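Local coordinates for protein ABC transporter (Thermotoga maritima, PDB 1JI0) that binds ATP and probably hydrolyses it as the nucleotide-binding subunit of a branched-chain amino acid ABC transporter, powering uptake across the membrane, at residues 84-93 with 145-156; 175-183 with 194-205. One frame throughout, in Å; residues are numbered along the deposited sequence.

Contact 1 of 2, residues 84-93 with 145-156. With ATP (adenosine-5'-triphosphate), chain B.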
loop_
_atom_site.group_PDB
_atom_site.type_symbol
_atom_site.label_atom_id
_atom_site.label_comp_id
_atom_site.label_asym_id
_atom_site.label_seq_id
_atom_site.Cartn_x
_atom_site.Cartn_y
_atom_site.Cartn_z
ATOM N N ALA A 84 -1.677 7.363 -3.478
ATOM C CA ALA A 84 -0.233 7.170 -3.427
ATOM C C ALA A 84 0.112 5.684 -3.430
ATOM O O ALA A 84 -0.532 4.888 -2.741
ATOM C CB ALA A 84 0.338 7.823 -2.178
ATOM N N LEU A 85 1.124 5.312 -4.207
ATOM C CA LEU A 85 1.553 3.923 -4.284
ATOM C C LEU A 85 3.035 3.762 -3.972
ATOM O O LEU A 85 3.876 4.433 -4.566
ATOM C CB LEU A 85 1.271 3.357 -5.678
ATOM C CG LEU A 85 1.938 2.026 -6.048
ATOM C CD1 LEU A 85 1.506 0.925 -5.083
ATOM C CD2 LEU A 85 1.569 1.652 -7.472
ATOM N N VAL A 86 3.344 2.893 -3.012
ATOM C CA VAL A 86 4.726 2.585 -2.651
ATOM C C VAL A 86 4.890 1.174 -3.209
ATOM O O VAL A 86 4.563 0.186 -2.545
ATOM C CB VAL A 86 4.948 2.562 -1.122
ATOM C CG1 VAL A 86 6.421 2.323 -0.821
ATOM C CG2 VAL A 86 4.512 3.883 -0.502
ATOM N N PRO A 87 5.390 1.068 -4.450
ATOM C CA PRO A 87 5.614 -0.189 -5.172
ATOM C C PRO A 87 6.695 -1.065 -4.564
ATOM O O PRO A 87 7.373 -0.660 -3.625
ATOM C CB PRO A 87 5.997 0.292 -6.562
ATOM C CG PRO A 87 6.839 1.492 -6.234
ATOM C CD PRO A 87 6.017 2.193 -5.175
ATOM N N GLU A 88 6.835 -2.273 -5.105
ATOM C CA GLU A 88 7.860 -3.201 -4.649
ATOM C C GLU A 88 9.193 -2.680 -5.166
ATOM O O GLU A 88 9.245 -2.015 -6.202
ATOM C CB GLU A 88 7.623 -4.603 -5.218
ATOM C CG GLU A 88 6.559 -5.413 -4.504
ATOM C CD GLU A 88 6.400 -6.811 -5.087
ATOM O OE1 GLU A 88 5.892 -6.936 -6.223
ATOM O OE2 GLU A 88 6.793 -7.787 -4.407
ATOM N N GLY A 89 10.268 -2.975 -4.444
ATOM C CA GLY A 89 11.576 -2.527 -4.876
ATOM C C GLY A 89 12.127 -1.340 -4.117
ATOM O O GLY A 89 13.149 -0.783 -4.509
ATOM N N ARG A 90 11.456 -0.952 -3.037
ATOM C CA ARG A 90 11.899 0.171 -2.214
ATOM C C ARG A 90 12.481 1.263 -3.108
ATOM O O ARG A 90 13.568 1.779 -2.842
ATOM C CB ARG A 90 12.974 -0.299 -1.229
ATOM C CG ARG A 90 12.707 -1.672 -0.620
ATOM C CD ARG A 90 13.983 -2.268 -0.047
ATOM N NE ARG A 90 13.829 -3.679 0.303
ATOM C CZ ARG A 90 14.846 -4.496 0.569
ATOM N NH1 ARG A 90 16.093 -4.040 0.523
ATOM N NH2 ARG A 90 14.622 -5.768 0.874
ATOM N N ARG A 91 11.762 1.602 -4.171
ATOM C CA ARG A 91 12.219 2.618 -5.109
ATOM C C ARG A 91 12.452 3.957 -4.429
ATOM O O ARG A 91 11.546 4.534 -3.828
ATOM C CB ARG A 91 11.210 2.767 -6.246
ATOM C CG ARG A 91 11.002 1.469 -7.003
ATOM C CD ARG A 91 9.855 1.542 -7.987
ATOM N NE ARG A 91 9.462 0.204 -8.417
ATOM C CZ ARG A 91 8.426 -0.057 -9.207
ATOM N NH1 ARG A 91 7.670 0.936 -9.663
ATOM N NH2 ARG A 91 8.140 -1.312 -9.534
ATOM N N ILE A 92 13.685 4.437 -4.531
ATOM C CA ILE A 92 14.092 5.698 -3.931
ATOM C C ILE A 92 15.148 6.323 -4.850
ATOM O O ILE A 92 15.714 5.639 -5.700
ATOM C CB ILE A 92 14.697 5.446 -2.522
ATOM C CG1 ILE A 92 14.270 6.555 -1.572
ATOM C CG2 ILE A 92 16.215 5.353 -2.592
ATOM C CD1 ILE A 92 12.785 6.556 -1.284
ATOM N N PHE A 93 15.408 7.616 -4.697
ATOM C CA PHE A 93 16.419 8.266 -5.525
ATOM C C PHE A 93 17.717 8.389 -4.748
ATOM O O PHE A 93 17.882 9.294 -3.934
ATOM C CB PHE A 93 15.923 9.631 -5.982
ATOM C CG PHE A 93 14.770 9.548 -6.929
ATOM C CD1 PHE A 93 13.529 10.066 -6.584
ATOM C CD2 PHE A 93 14.918 8.918 -8.161
ATOM C CE1 PHE A 93 12.446 9.957 -7.454
ATOM C CE2 PHE A 93 13.846 8.803 -9.038
ATOM C CZ PHE A 93 12.605 9.324 -8.682
ATOM N N GLN A 145 15.715 2.477 3.197
ATOM C CA GLN A 145 15.200 2.959 1.922
ATOM C C GLN A 145 13.699 2.700 1.834
ATOM O O GLN A 145 12.942 3.535 1.331
ATOM C CB GLN A 145 15.915 2.269 0.763
ATOM C CG GLN A 145 17.377 2.660 0.627
ATOM C CD GLN A 145 17.994 2.126 -0.643
ATOM O OE1 GLN A 145 18.111 0.918 -0.825
ATOM N NE2 GLN A 145 18.387 3.027 -1.539
ATOM N N GLN A 146 13.280 1.535 2.328
ATOM C CA GLN A 146 11.872 1.161 2.326
ATOM C C GLN A 146 11.125 2.179 3.174
ATOM O O GLN A 146 10.053 2.651 2.797
ATOM C CB GLN A 146 11.689 -0.247 2.912
ATOM C CG GLN A 146 10.239 -0.703 3.031
ATOM C CD GLN A 146 9.511 -0.706 1.698
ATOM O OE1 GLN A 146 9.975 -1.301 0.725
ATOM N NE2 GLN A 146 8.361 -0.044 1.650
HETATM N N MSE A 147 11.712 2.520 4.317
HETATM C CA MSE A 147 11.114 3.490 5.224
HETATM C C MSE A 147 11.097 4.869 4.571
HETATM O O MSE A 147 10.193 5.672 4.819
HETATM C CB MSE A 147 11.900 3.542 6.537
HETATM C CG MSE A 147 11.990 2.199 7.259
HETATM SE SE MSE A 147 10.251 1.440 7.758
HETATM C CE MSE A 147 10.341 1.690 9.686
ATOM N N LEU A 148 12.101 5.139 3.740
ATOM C CA LEU A 148 12.188 6.423 3.046
ATOM C C LEU A 148 11.078 6.511 1.996
ATOM O O LEU A 148 10.409 7.537 1.876
ATOM C CB LEU A 148 13.563 6.580 2.380
ATOM C CG LEU A 148 13.831 7.894 1.620
ATOM C CD1 LEU A 148 13.409 9.064 2.470
ATOM C CD2 LEU A 148 15.307 8.011 1.263
ATOM N N ALA A 149 10.881 5.426 1.251
ATOM C CA ALA A 149 9.838 5.375 0.225
ATOM C C ALA A 149 8.477 5.648 0.859
ATOM O O ALA A 149 7.655 6.393 0.315
ATOM C CB ALA A 149 9.838 4.010 -0.453
ATOM N N ILE A 150 8.240 5.039 2.016
ATOM C CA ILE A 150 6.984 5.237 2.730
ATOM C C ILE A 150 6.871 6.685 3.214
ATOM O O ILE A 150 5.798 7.278 3.168
ATOM C CB ILE A 150 6.877 4.284 3.954
ATOM C CG1 ILE A 150 6.787 2.832 3.478
ATOM C CG2 ILE A 150 5.664 4.645 4.798
ATOM C CD1 ILE A 150 6.828 1.826 4.599
ATOM N N GLY A 151 7.979 7.248 3.686
ATOM C CA GLY A 151 7.949 8.624 4.163
ATOM C C GLY A 151 7.599 9.598 3.050
ATOM O O GLY A 151 6.819 10.536 3.238
ATOM N N ARG A 152 8.185 9.376 1.880
ATOM C CA ARG A 152 7.931 10.235 0.726
ATOM C C ARG A 152 6.445 10.263 0.390
ATOM O O ARG A 152 5.870 11.328 0.149
ATOM C CB ARG A 152 8.728 9.734 -0.482
ATOM C CG ARG A 152 8.519 10.555 -1.757
ATOM C CD ARG A 152 9.531 10.152 -2.815
ATOM N NE ARG A 152 9.390 8.759 -3.223
ATOM C CZ ARG A 152 10.289 8.098 -3.947
ATOM N NH1 ARG A 152 11.404 8.707 -4.338
ATOM N NH2 ARG A 152 10.071 6.837 -4.297
ATOM N N ALA A 153 5.822 9.089 0.385
ATOM C CA ALA A 153 4.404 8.990 0.085
ATOM C C ALA A 153 3.590 9.769 1.117
ATOM O O ALA A 153 2.617 10.446 0.779
ATOM C CB ALA A 153 3.977 7.517 0.067
ATOM N N LEU A 154 3.997 9.686 2.377
ATOM C CA LEU A 154 3.278 10.385 3.437
ATOM C C LEU A 154 3.299 11.899 3.262
ATOM O O LEU A 154 2.300 12.567 3.511
ATOM C CB LEU A 154 3.860 10.024 4.808
ATOM C CG LEU A 154 3.511 8.642 5.368
ATOM C CD1 LEU A 154 4.147 8.473 6.745
ATOM C CD2 LEU A 154 2.009 8.504 5.465
HETATM N N MSE A 155 4.434 12.442 2.828
HETATM C CA MSE A 155 4.549 13.885 2.637
HETATM C C MSE A 155 3.548 14.451 1.629
HETATM O O MSE A 155 3.370 15.662 1.544
HETATM C CB MSE A 155 5.975 14.253 2.217
HETATM C CG MSE A 155 7.008 14.107 3.327
HETATM SE SE MSE A 155 6.545 15.107 4.932
HETATM C CE MSE A 155 6.000 16.773 4.129
ATOM N N SER A 156 2.897 13.582 0.861
ATOM C CA SER A 156 1.918 14.042 -0.114
ATOM C C SER A 156 0.527 14.009 0.506
ATOM O O SER A 156 -0.453 14.361 -0.141
ATOM C CB SER A 156 1.941 13.162 -1.368
ATOM O OG SER A 156 1.258 11.940 -1.153
HETATM P PG ATP B . 4.282 -9.342 -6.608
HETATM O O1G ATP B . 5.535 -9.904 -6.069
HETATM O O2G ATP B . 3.444 -8.630 -5.619
HETATM O O3G ATP B . 4.464 -8.670 -7.944
HETATM P PB ATP B . 1.811 -10.778 -7.308
HETATM O O1B ATP B . 1.262 -12.056 -6.752
HETATM O O2B ATP B . 1.150 -9.533 -6.962
HETATM O O3B ATP B . 3.382 -10.657 -6.886
HETATM P PA ATP B . 1.489 -10.245 -10.178
HETATM O O1A ATP B . 2.259 -9.001 -10.325
HETATM O O2A ATP B . 0.013 -10.171 -10.336
HETATM O O3A ATP B . 1.927 -10.994 -8.834
HETATM O "O5'" ATP B . 2.067 -11.279 -11.196
HETATM C "C5'" ATP B . 1.551 -12.612 -11.270
HETATM C "C4'" ATP B . 0.730 -12.825 -12.490
HETATM O "O4'" ATP B . 1.623 -12.714 -13.635
HETATM C "C3'" ATP B . 0.165 -14.221 -12.567
HETATM O "O3'" ATP B . -1.236 -14.157 -12.898
HETATM C "C2'" ATP B . 0.996 -14.888 -13.625
HETATM O "O2'" ATP B . 0.316 -15.912 -14.344
HETATM C "C1'" ATP B . 1.262 -13.717 -14.586
HETATM N N9 ATP B . 2.389 -13.893 -15.579
HETATM C C8 ATP B . 3.297 -12.946 -16.008
HETATM N N7 ATP B . 4.167 -13.361 -16.886
HETATM C C5 ATP B . 3.814 -14.691 -17.062
HETATM C C6 ATP B . 4.350 -15.729 -17.886
HETATM N N6 ATP B . 5.382 -15.498 -18.680
HETATM N N1 ATP B . 3.782 -16.966 -17.846
HETATM C C2 ATP B . 2.736 -17.183 -17.036
HETATM N N3 ATP B . 2.133 -16.299 -16.212
HETATM C C4 ATP B . 2.734 -15.043 -16.274
HETATM O O HOH W 1 6.000 -1.229 -0.529
HETATM O O HOH W 2 9.133 -1.756 -1.722
HETATM O O HOH W 3 11.022 -4.191 1.522
#

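Contact 2 of 2, residues 175-183 with 194-205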
loop_
_atom_site.group_PDB
_atom_site.type_symbol
_atom_site.label_atom_id
_atom_site.label_comp_id
_atom_site.label_asym_id
_atom_site.label_seq_id
_atom_site.Cartn_x
_atom_site.Cartn_y
_atom_site.Cartn_z
ATOM N N VAL A 175 10.750 -6.199 9.674
ATOM C CA VAL A 175 9.406 -6.607 9.283
ATOM C C VAL A 175 8.453 -6.137 10.374
ATOM O O VAL A 175 7.417 -5.533 10.096
ATOM C CB VAL A 175 9.309 -8.140 9.149
ATOM C CG1 VAL A 175 7.841 -8.575 9.050
ATOM C CG2 VAL A 175 10.082 -8.594 7.927
ATOM N N SER A 176 8.825 -6.394 11.622
ATOM C CA SER A 176 8.009 -5.988 12.757
ATOM C C SER A 176 7.850 -4.473 12.825
ATOM O O SER A 176 6.766 -3.972 13.114
ATOM C CB SER A 176 8.622 -6.506 14.066
ATOM O OG SER A 176 7.905 -6.019 15.199
ATOM N N GLU A 177 8.926 -3.734 12.566
ATOM C CA GLU A 177 8.850 -2.281 12.624
ATOM C C GLU A 177 8.023 -1.713 11.463
ATOM O O GLU A 177 7.309 -0.730 11.624
ATOM C CB GLU A 177 10.265 -1.688 12.667
ATOM C CG GLU A 177 11.037 -2.156 13.904
ATOM C CD GLU A 177 12.433 -1.553 14.025
ATOM O OE1 GLU A 177 13.158 -1.513 13.006
ATOM O OE2 GLU A 177 12.808 -1.141 15.148
ATOM N N VAL A 178 8.110 -2.348 10.304
ATOM C CA VAL A 178 7.327 -1.929 9.144
ATOM C C VAL A 178 5.839 -1.964 9.495
ATOM O O VAL A 178 5.115 -0.981 9.298
ATOM C CB VAL A 178 7.569 -2.877 7.946
ATOM C CG1 VAL A 178 6.497 -2.677 6.881
ATOM C CG2 VAL A 178 8.945 -2.628 7.365
ATOM N N PHE A 179 5.384 -3.098 10.029
ATOM C CA PHE A 179 3.977 -3.251 10.381
ATOM C C PHE A 179 3.524 -2.348 11.507
ATOM O O PHE A 179 2.375 -1.919 11.541
ATOM C CB PHE A 179 3.670 -4.716 10.704
ATOM C CG PHE A 179 3.576 -5.584 9.485
ATOM C CD1 PHE A 179 2.677 -5.270 8.466
ATOM C CD2 PHE A 179 4.396 -6.696 9.339
ATOM C CE1 PHE A 179 2.599 -6.051 7.317
ATOM C CE2 PHE A 179 4.331 -7.483 8.201
ATOM C CZ PHE A 179 3.428 -7.161 7.182
ATOM N N GLU A 180 4.423 -2.051 12.435
ATOM C CA GLU A 180 4.079 -1.164 13.536
ATOM C C GLU A 180 3.903 0.261 13.001
ATOM O O GLU A 180 3.003 0.981 13.415
ATOM C CB GLU A 180 5.180 -1.228 14.602
ATOM C CG GLU A 180 5.272 -0.025 15.498
ATOM C CD GLU A 180 6.322 -0.204 16.589
ATOM O OE1 GLU A 180 7.436 -0.692 16.278
ATOM O OE2 GLU A 180 6.030 0.149 17.753
ATOM N N VAL A 181 4.753 0.661 12.062
ATOM C CA VAL A 181 4.653 2.001 11.483
ATOM C C VAL A 181 3.362 2.121 10.661
ATOM O O VAL A 181 2.696 3.158 10.664
ATOM C CB VAL A 181 5.907 2.326 10.614
ATOM C CG1 VAL A 181 5.545 2.451 9.147
ATOM C CG2 VAL A 181 6.544 3.620 11.115
ATOM N N ILE A 182 3.003 1.047 9.972
ATOM C CA ILE A 182 1.776 1.032 9.181
ATOM C C ILE A 182 0.593 1.292 10.122
ATOM O O ILE A 182 -0.354 2.005 9.781
ATOM C CB ILE A 182 1.631 -0.332 8.449
ATOM C CG1 ILE A 182 2.613 -0.370 7.273
ATOM C CG2 ILE A 182 0.196 -0.549 7.976
ATOM C CD1 ILE A 182 2.749 -1.718 6.581
ATOM N N GLN A 183 0.667 0.736 11.326
ATOM C CA GLN A 183 -0.392 0.909 12.319
ATOM C C GLN A 183 -0.442 2.357 12.823
ATOM O O GLN A 183 -1.517 2.947 12.964
ATOM C CB GLN A 183 -0.155 -0.059 13.482
ATOM C CG GLN A 183 -1.338 -0.235 14.388
ATOM C CD GLN A 183 -1.161 -1.410 15.318
ATOM O OE1 GLN A 183 -0.286 -1.401 16.187
ATOM N NE2 GLN A 183 -1.985 -2.439 15.137
ATOM N N LEU A 194 -3.037 -2.586 1.787
ATOM C CA LEU A 194 -1.781 -3.296 1.927
ATOM C C LEU A 194 -1.767 -4.656 1.244
ATOM O O LEU A 194 -2.590 -5.520 1.551
ATOM C CB LEU A 194 -1.494 -3.469 3.426
ATOM C CG LEU A 194 -0.300 -4.282 3.919
ATOM C CD1 LEU A 194 1.000 -3.524 3.612
ATOM C CD2 LEU A 194 -0.431 -4.518 5.420
ATOM N N VAL A 195 -0.838 -4.835 0.308
ATOM C CA VAL A 195 -0.680 -6.102 -0.389
ATOM C C VAL A 195 0.547 -6.771 0.235
ATOM O O VAL A 195 1.610 -6.161 0.329
ATOM C CB VAL A 195 -0.443 -5.894 -1.895
ATOM C CG1 VAL A 195 0.043 -7.187 -2.515
ATOM C CG2 VAL A 195 -1.732 -5.445 -2.572
ATOM N N GLU A 196 0.401 -8.019 0.667
ATOM C CA GLU A 196 1.507 -8.715 1.311
ATOM C C GLU A 196 1.550 -10.209 1.071
ATOM O O GLU A 196 0.535 -10.853 0.818
ATOM C CB GLU A 196 1.480 -8.466 2.826
ATOM C CG GLU A 196 2.376 -7.337 3.309
ATOM C CD GLU A 196 3.853 -7.667 3.176
ATOM O OE1 GLU A 196 4.174 -8.815 2.806
ATOM O OE2 GLU A 196 4.694 -6.788 3.446
ATOM N N GLN A 197 2.756 -10.743 1.145
ATOM C CA GLN A 197 2.979 -12.167 0.996
ATOM C C GLN A 197 3.046 -12.669 2.437
ATOM O O GLN A 197 2.692 -13.810 2.730
ATOM C CB GLN A 197 4.297 -12.420 0.262
ATOM C CG GLN A 197 4.715 -13.873 0.202
ATOM C CD GLN A 197 5.635 -14.156 -0.970
ATOM O OE1 GLN A 197 6.549 -13.378 -1.261
ATOM N NE2 GLN A 197 5.401 -15.278 -1.650
ATOM N N ASN A 198 3.495 -11.791 3.334
ATOM C CA ASN A 198 3.591 -12.106 4.754
ATOM C C ASN A 198 2.184 -11.922 5.311
ATOM O O ASN A 198 1.857 -10.882 5.874
ATOM C CB ASN A 198 4.572 -11.151 5.443
ATOM C CG ASN A 198 4.898 -11.568 6.874
ATOM O OD1 ASN A 198 5.958 -11.226 7.404
ATOM N ND2 ASN A 198 3.988 -12.300 7.505
ATOM N N ALA A 199 1.355 -12.946 5.131
ATOM C CA ALA A 199 -0.034 -12.914 5.568
ATOM C C ALA A 199 -0.214 -12.696 7.061
ATOM O O ALA A 199 -1.096 -11.943 7.482
ATOM C CB ALA A 199 -0.741 -14.203 5.128
ATOM N N LEU A 200 0.610 -13.353 7.869
ATOM C CA LEU A 200 0.510 -13.191 9.316
ATOM C C LEU A 200 0.683 -11.723 9.712
ATOM O O LEU A 200 -0.174 -11.136 10.365
ATOM C CB LEU A 200 1.572 -14.046 10.014
ATOM C CG LEU A 200 1.547 -14.020 11.545
ATOM C CD1 LEU A 200 0.162 -14.425 12.042
ATOM C CD2 LEU A 200 2.611 -14.959 12.090
ATOM N N GLY A 201 1.800 -11.127 9.312
ATOM C CA GLY A 201 2.041 -9.737 9.656
ATOM C C GLY A 201 0.950 -8.823 9.138
ATOM O O GLY A 201 0.486 -7.940 9.853
ATOM N N ALA A 202 0.528 -9.050 7.897
ATOM C CA ALA A 202 -0.508 -8.235 7.278
ATOM C C ALA A 202 -1.854 -8.351 7.995
ATOM O O ALA A 202 -2.490 -7.340 8.309
ATOM C CB ALA A 202 -0.668 -8.627 5.799
ATOM N N LEU A 203 -2.293 -9.582 8.241
ATOM C CA LEU A 203 -3.569 -9.793 8.915
ATOM C C LEU A 203 -3.579 -9.283 10.357
ATOM O O LEU A 203 -4.630 -8.891 10.872
ATOM C CB LEU A 203 -3.949 -11.273 8.879
ATOM C CG LEU A 203 -4.376 -11.779 7.500
ATOM C CD1 LEU A 203 -4.567 -13.296 7.538
ATOM C CD2 LEU A 203 -5.663 -11.067 7.075
ATOM N N LYS A 204 -2.422 -9.279 11.013
ATOM C CA LYS A 204 -2.350 -8.792 12.390
ATOM C C LYS A 204 -2.571 -7.282 12.513
ATOM O O LYS A 204 -3.030 -6.797 13.551
ATOM C CB LYS A 204 -1.003 -9.172 13.014
ATOM C CG LYS A 204 -0.831 -10.674 13.208
ATOM C CD LYS A 204 0.576 -11.044 13.672
ATOM C CE LYS A 204 0.851 -10.564 15.085
ATOM N NZ LYS A 204 2.207 -10.991 15.524
ATOM N N VAL A 205 -2.257 -6.528 11.464
ATOM C CA VAL A 205 -2.443 -5.080 11.523
ATOM C C VAL A 205 -3.680 -4.583 10.796
ATOM O O VAL A 205 -4.159 -3.487 11.060
ATOM C CB VAL A 205 -1.216 -4.317 10.959
ATOM C CG1 VAL A 205 0.007 -4.667 11.761
ATOM C CG2 VAL A 205 -1.020 -4.636 9.478
HETATM O O HOH W 4 -3.872 -2.008 13.318
#

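Contact 1 of 2, residues 84-93 with 145-156
Ala84 and Val86 lie opposite Ala153 and Ile150, their nearest CA neighbours, where strand 84-86 runs antiparallel to helix 145-154, at 178° between their N-to-C directions and with axes approaching to 8.5 Å. Beyond the strand the chain turns back over the helix, bringing the CA atoms of Arg90 and Gln146 to 4.6 Å. Val86 straddles two alanines one helical turn apart: its CG1, anti to the backbone N (chi1 -176°), lies on Ala149, while CG2 is 3.7 Å from Ala153 CB. Ile92 crosses Leu148 at about a right angle and is pressed tightly on it, with CG1 3.4 Å from Leu148 CD2; its CD1 also rests over one face of the Arg152 guanidinium. Phe93 CD1 meets the edge of that group, ring and guanidinium planes 60° apart, and Arg91 O comes within 2.8 Å of Arg152 NH2. The LSGGEQ signature of ABC ATPases runs into the start of this helix and ends at Gln145, and the turn after the strand corresponds to the Q-loop, with Glu88 where a glutamine is usual. A water accepts from Arg90 N and lies 2.6 Å from Gln146 OE1, while Arg90 NH2 bonds Leu168 O. Glu88 leaves the backbone on the side away from the helix, and its carboxylate ends beside the ATP gamma-phosphate, OE2 3.0 Å from O1G. With an alanine in place of Glu88 the carboxylate is gone, which would probably open a gap between this turn and the nucleotide. Pro87 CB sits over one face of the Arg91 guanidinium.

Contact 2 of 2, residues 175-183 with 194-205
One face of the Phe179 ring lies on the backbone of Gly201, whose CA makes a CH-pi contact 3.9 Å from the ring centroid, 26° off the normal, while Gly201 C sits over the ring's centre. At the edge, in the ring plane, Leu194 CD2 meets CE1 at 3.9 Å. A side chain at Gly201 would collide with Phe179 CE2, and its absence lets the ring lie directly on the helix backbone. Phe179 CG is anti to its carbonyl carbon (chi1 -76°), which sends the ring across toward helix 199-205. Val205 CG1 touches Phe179 CB at 3.8 Å, and one helical turn on, Ile182 CD1 meets Leu194 CD1 of the strand. Glu196 approaches CZ obliquely, but its carboxylate serves the turn: OE1 accepts from Gln197 N at 2.9 Å and Asn198 N at 3.1 Å, reached from opposite faces, while OE2 bonds Ser167. A water joins Gln183 NE2 to Val205 O. The helices 175-183 and 199-205 run side by side, 23° apart with axes at 10.0 Å. Helix 172-187 is the crossover of the beta-alpha-beta unit 160-164, 172-187, 192-196 of the P-loop NTPase core, and here it packs both on its closing strand and on helix 199-205, the next along the chain.

Overall arrangement
Contacts 1 and 2 rest on neighbouring parts of a single sheet. Strand 83-86 of contact 1 and strand 192-196 of contact 2 both pair with strand 160-164, one on either side of it. The contact centres are about 16 Å apart, and the two meet directly where Met147 SE packs 4.3 Å from Val178 CG2, helix against helix. Contact 1 reaches the ATP itself through Glu88, at the phosphate end, and the Arg91 side chain lies about 7 Å from that of Thr46. Contact 2 stays in the surroundings of the nucleotide: the Glu196 side chain is about 8 Å from the ATP by nearest atoms, and about 6 Å from the side chain of Lys45, which binds the nucleotide.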